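Local coordinates for large adhesion protein (Lap) involved in biofilm formation (Marinobacter hydrocarbonoclasticus, PDB 6XI3) that probably extends a bacterial adhesin away from the cell surface through tandem calcium-binding, Ig-like beta-sandwich repeats, and is involved in biofilm formation, at residues T256-D259 with N263-T266; A298-R301 with A305-D308. All blocks are in the same frame, centred on the assembly; numbering follows the deposited sequence.

Interaction 1: residues T256-D259 with N263-T266; sequences TVTD and NVVT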
loop_
_atom_site.group_PDB
_atom_site.type_symbol
_atom_site.label_atom_id
_atom_site.label_comp_id
_atom_site.label_asym_id
_atom_site.label_seq_id
_atom_site.Cartn_x
_atom_site.Cartn_y
_atom_site.Cartn_z
ATOM N N THR A 256 20.035 7.293 4.668
ATOM C CA THR A 256 21.287 8.035 4.400
ATOM C C THR A 256 21.844 8.404 5.758
ATOM O O THR A 256 21.017 8.597 6.687
ATOM C CB THR A 256 21.104 9.274 3.511
ATOM O OG1 THR A 256 20.265 10.166 4.243
ATOM C CG2 THR A 256 20.537 8.950 2.153
ATOM N N VAL A 257 23.171 8.316 5.870
ATOM C CA VAL A 257 23.928 8.771 7.063
ATOM C C VAL A 257 24.868 9.871 6.582
ATOM O O VAL A 257 25.713 9.589 5.710
ATOM C CB VAL A 257 24.718 7.639 7.745
ATOM C CG1 VAL A 257 25.293 8.115 9.063
ATOM C CG2 VAL A 257 23.894 6.387 7.951
ATOM N N THR A 258 24.739 11.054 7.178
ATOM C CA THR A 258 25.428 12.282 6.731
ATOM C C THR A 258 26.308 12.755 7.889
ATOM O O THR A 258 25.817 12.834 9.027
ATOM C CB THR A 258 24.427 13.318 6.197
ATOM O OG1 THR A 258 23.587 12.719 5.199
ATOM C CG2 THR A 258 25.119 14.510 5.564
ATOM N N ASP A 259 27.566 13.024 7.590
ATOM C CA ASP A 259 28.563 13.422 8.603
ATOM C C ASP A 259 28.685 14.951 8.580
ATOM O O ASP A 259 27.964 15.588 7.817
ATOM C CB ASP A 259 29.876 12.672 8.396
ATOM C CG ASP A 259 30.786 13.159 7.267
ATOM O OD1 ASP A 259 30.457 14.153 6.579
ATOM O OD2 ASP A 259 31.784 12.485 7.049
ATOM N N ASN A 263 29.714 14.280 3.946
ATOM C CA ASN A 263 29.882 12.939 3.315
ATOM C C ASN A 263 28.622 12.126 3.629
ATOM O O ASN A 263 28.034 12.329 4.727
ATOM C CB ASN A 263 31.142 12.208 3.789
ATOM C CG ASN A 263 32.397 13.038 3.582
ATOM O OD1 ASN A 263 32.682 13.449 2.460
ATOM N ND2 ASN A 263 33.140 13.297 4.646
ATOM N N VAL A 264 28.206 11.270 2.700
ATOM C CA VAL A 264 26.920 10.526 2.804
ATOM C C VAL A 264 27.224 9.043 2.593
ATOM O O VAL A 264 27.887 8.733 1.621
ATOM C CB VAL A 264 25.888 11.011 1.767
ATOM C CG1 VAL A 264 24.575 10.252 1.911
ATOM C CG2 VAL A 264 25.645 12.511 1.852
ATOM N N VAL A 265 26.709 8.185 3.465
ATOM C CA VAL A 265 26.658 6.711 3.264
ATOM C C VAL A 265 25.186 6.340 3.059
ATOM O O VAL A 265 24.344 6.859 3.828
ATOM C CB VAL A 265 27.272 5.993 4.477
ATOM C CG1 VAL A 265 26.790 4.562 4.625
ATOM C CG2 VAL A 265 28.788 6.058 4.454
ATOM N N THR A 266 24.892 5.497 2.058
ATOM C CA THR A 266 23.533 4.973 1.795
ATOM C C THR A 266 23.459 3.546 2.342
ATOM O O THR A 266 24.482 2.816 2.281
ATOM C CB THR A 266 23.177 5.027 0.306
ATOM O OG1 THR A 266 24.007 4.092 -0.384
ATOM C CG2 THR A 266 23.335 6.417 -0.269
#

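Interaction 2: residues A298-R301 with A305-D308; sequences AQDR and AVSD. With EDT ({[-(bis-carboxymethyl-amino)-ethyl]-carboxymethyl-amino}-acetic acid), chain I.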
loop_
_atom_site.group_PDB
_atom_site.type_symbol
_atom_site.label_atom_id
_atom_site.label_comp_id
_atom_site.label_asym_id
_atom_site.label_seq_id
_atom_site.Cartn_x
_atom_site.Cartn_y
_atom_site.Cartn_z
ATOM N N ALA A 298 10.457 5.612 3.101
ATOM C CA ALA A 298 9.740 4.486 2.480
ATOM C C ALA A 298 8.541 5.063 1.744
ATOM O O ALA A 298 8.350 6.297 1.789
ATOM C CB ALA A 298 9.324 3.502 3.542
ATOM N N GLN A 299 7.762 4.200 1.127
ATOM C CA GLN A 299 6.552 4.591 0.390
ATOM C C GLN A 299 5.361 3.890 1.054
ATOM O O GLN A 299 5.419 2.648 1.216
ATOM C CB GLN A 299 6.673 4.221 -1.094
ATOM C CG GLN A 299 5.388 4.590 -1.813
ATOM C CD GLN A 299 5.447 4.686 -3.311
ATOM O OE1 GLN A 299 4.926 3.812 -4.005
ATOM N NE2 GLN A 299 6.015 5.776 -3.801
ATOM N N ASP A 300 4.339 4.644 1.456
ATOM C CA ASP A 300 3.139 4.059 2.120
ATOM C C ASP A 300 2.237 3.451 1.044
ATOM O O ASP A 300 2.549 3.542 -0.109
ATOM C CB ASP A 300 2.442 5.071 3.028
ATOM C CG ASP A 300 1.596 6.161 2.382
ATOM O OD1 ASP A 300 1.308 6.085 1.167
ATOM O OD2 ASP A 300 1.249 7.102 3.124
ATOM N N ARG A 301 1.160 2.821 1.447
ATOM C CA ARG A 301 0.281 2.078 0.517
ATOM C C ARG A 301 -0.466 3.010 -0.444
ATOM O O ARG A 301 -0.984 2.503 -1.447
ATOM C CB ARG A 301 -0.693 1.264 1.355
ATOM C CG ARG A 301 -0.052 0.058 2.013
ATOM C CD ARG A 301 -1.107 -0.966 2.416
ATOM N NE ARG A 301 -0.535 -2.166 3.030
ATOM C CZ ARG A 301 -0.256 -2.308 4.320
ATOM N NH1 ARG A 301 -0.510 -1.340 5.184
ATOM N NH2 ARG A 301 0.223 -3.448 4.764
ATOM N N ALA A 305 5.652 9.211 0.102
ATOM C CA ALA A 305 6.946 9.073 0.812
ATOM C C ALA A 305 6.720 9.415 2.279
ATOM O O ALA A 305 6.134 10.449 2.559
ATOM C CB ALA A 305 8.006 9.951 0.186
ATOM N N VAL A 306 7.127 8.542 3.186
ATOM C CA VAL A 306 7.115 8.818 4.645
ATOM C C VAL A 306 8.561 8.749 5.123
ATOM O O VAL A 306 9.293 7.835 4.686
ATOM C CB VAL A 306 6.226 7.834 5.395
ATOM C CG1 VAL A 306 4.764 8.156 5.116
ATOM C CG2 VAL A 306 6.570 6.394 5.038
ATOM N N SER A 307 8.927 9.693 5.979
ATOM C CA SER A 307 10.329 10.011 6.323
ATOM C C SER A 307 10.455 10.282 7.812
ATOM O O SER A 307 9.466 10.743 8.438
ATOM C CB SER A 307 10.793 11.182 5.526
ATOM O OG SER A 307 11.188 10.724 4.272
ATOM N N ASP A 308 11.674 10.091 8.327
ATOM C CA ASP A 308 12.080 10.567 9.667
ATOM C C ASP A 308 13.587 10.800 9.606
ATOM O O ASP A 308 14.258 10.323 8.666
ATOM C CB ASP A 308 11.612 9.616 10.770
ATOM C CG ASP A 308 11.760 10.179 12.173
ATOM O OD1 ASP A 308 11.771 11.427 12.295
ATOM O OD2 ASP A 308 11.832 9.383 13.145
HETATM O O20 EDT I . 8.599 10.909 13.534
HETATM C C5 EDT I . 7.440 10.770 13.087
HETATM O O19 EDT I . 6.566 10.037 13.699
HETATM C C4 EDT I . 7.075 11.587 11.848
HETATM N N3 EDT I . 7.899 12.817 11.610
HETATM C C2 EDT I . 8.055 13.720 12.798
HETATM C C1 EDT I . 6.750 14.118 13.477
HETATM O O18 EDT I . 6.606 13.890 14.723
HETATM O O17 EDT I . 5.874 14.701 12.798
HETATM C C6 EDT I . 7.317 13.634 10.529
HETATM C C7 EDT I . 7.738 13.053 9.229
HETATM N N8 EDT I . 7.877 14.131 8.239
HETATM C C9 EDT I . 9.115 13.948 7.457
HETATM C C10 EDT I . 9.517 15.147 6.626
HETATM O O16 EDT I . 10.735 15.404 6.550
HETATM O O15 EDT I . 8.647 15.811 6.014
HETATM C C11 EDT I . 6.690 14.173 7.357
HETATM C C12 EDT I . 6.760 13.211 6.179
HETATM O O13 EDT I . 7.081 12.022 6.375
HETATM O O14 EDT I . 6.468 13.603 5.023
#

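Interaction 1: residues T256-D259 with N263-T266
The beta hairpin of strands 252-258 and 264-270, at one margin of a four-stranded antiparallel sheet in an Ig-like beta-sandwich domain, closes here, where Val-257 and Val-265 form a hydrogen-bonded antiparallel pair. Val-257 N donates a hydrogen bond to Val-265 O, and Val-265 N donates one to Val-257 O at the same 2.8 Å. Their side chains share one face, Val-257 CB to Val-265 CB 4.5 Å; Val-257 also packs on Leu-292 and Val-294 of strand 290-299, toward the sandwich interior. On the other face, Thr-258 and Val-264 lie side by side, Thr-258 OG1 3.9 Å from Val-264 CG2, while Val-264 CG1 reaches Thr-256 CB at 3.9 Å. Past the last strand pair, Asp-259 N bonds to Asn-263 O at 3.0 Å. With CG tucked between backbone N and carbonyl carbon (chi1 77°), the Asp-259 carboxylate turns toward Asn-263, across the three-residue turn. OD1 accepts from Ala-261 N, an Asx turn, and OD2 from Val-288 N, tying the turn to a neighbouring loop. Asn-263 N meets Asp-259 OD1 from above the carboxylate plane at 2.7 Å, whereas Asn-263 ND2 donates to the syn lone pair of Asp-259 OD2 at 2.9 Å, the amide and carboxylate planes 71° apart.

Interaction 2: residues A298-R301 with A305-D308
Val-306 has chi1 -73°, which places CG2 between its backbone N and carbonyl carbon and brings that methyl over the Ala-298 carbonyl, CG2 to Ala-298 O 3.7 Å; CG1, beside the backbone N, turns to Asp-300. The two segments lie at the turn end of the beta hairpin of strands 290-299 and 305-314. Ala-298 and Val-306 form a hydrogen-bonded antiparallel pair near its turn: Ala-298 N donates to Val-306 O at 3.0 Å, and Val-306 N donates to Ala-298 O at 2.9 Å from a position tilted 33° out of the carbonyl plane. Ala-305 CA adds a CA-H...O contact to the same Ala-298 oxygen at 3.3 Å. On the inner face, Ala-298 CB and Val-306 CG2 stand 4.3 Å apart, and both residues pack on Leu-224 of strand 223-232. The Asp-300 side chain crosses that of Val-306 at about a right angle, its OD2 4.2 Å from Val-306 CG1. Beyond the pair, Ser-307 N bonds to carboxylate atom O13 of the bound EDTA at 3.0 Å, while Ser-307 OG bonds Thr-297 OG1 on the partner strand. Asp-300 OD1 accepts from Asn-302 N and Asn-304 N, which fixes the turn carrying the calcium ligand Asn-302; with its side chain about 5 Å from that calcium ion, Asp-300 is probably a second-shell residue.

Both contacts are turn ends of beta hairpins in one antiparallel sheet, at its two margins: strands 252-258 and 290-299 are the inner neighbours, 264-270 and 305-314 the outer strands. Their centres lie 19 Å apart, and they do not touch. Interaction 1 is partly buried: Val-257 faces the sandwich interior, Val-265 lies at its margin, and threonines and Val-264 line the more open side. Interaction 2 is smaller and mostly buried. Both aspartates accept turn N-H groups, but Asp-259 also takes two donors from the facing Asn-263, whereas Asp-300, close to calcium, meets its facing segment only through OD2 near a valine methyl. In interaction 2 the outer strand also offers a backbone N-H to a bound chelator.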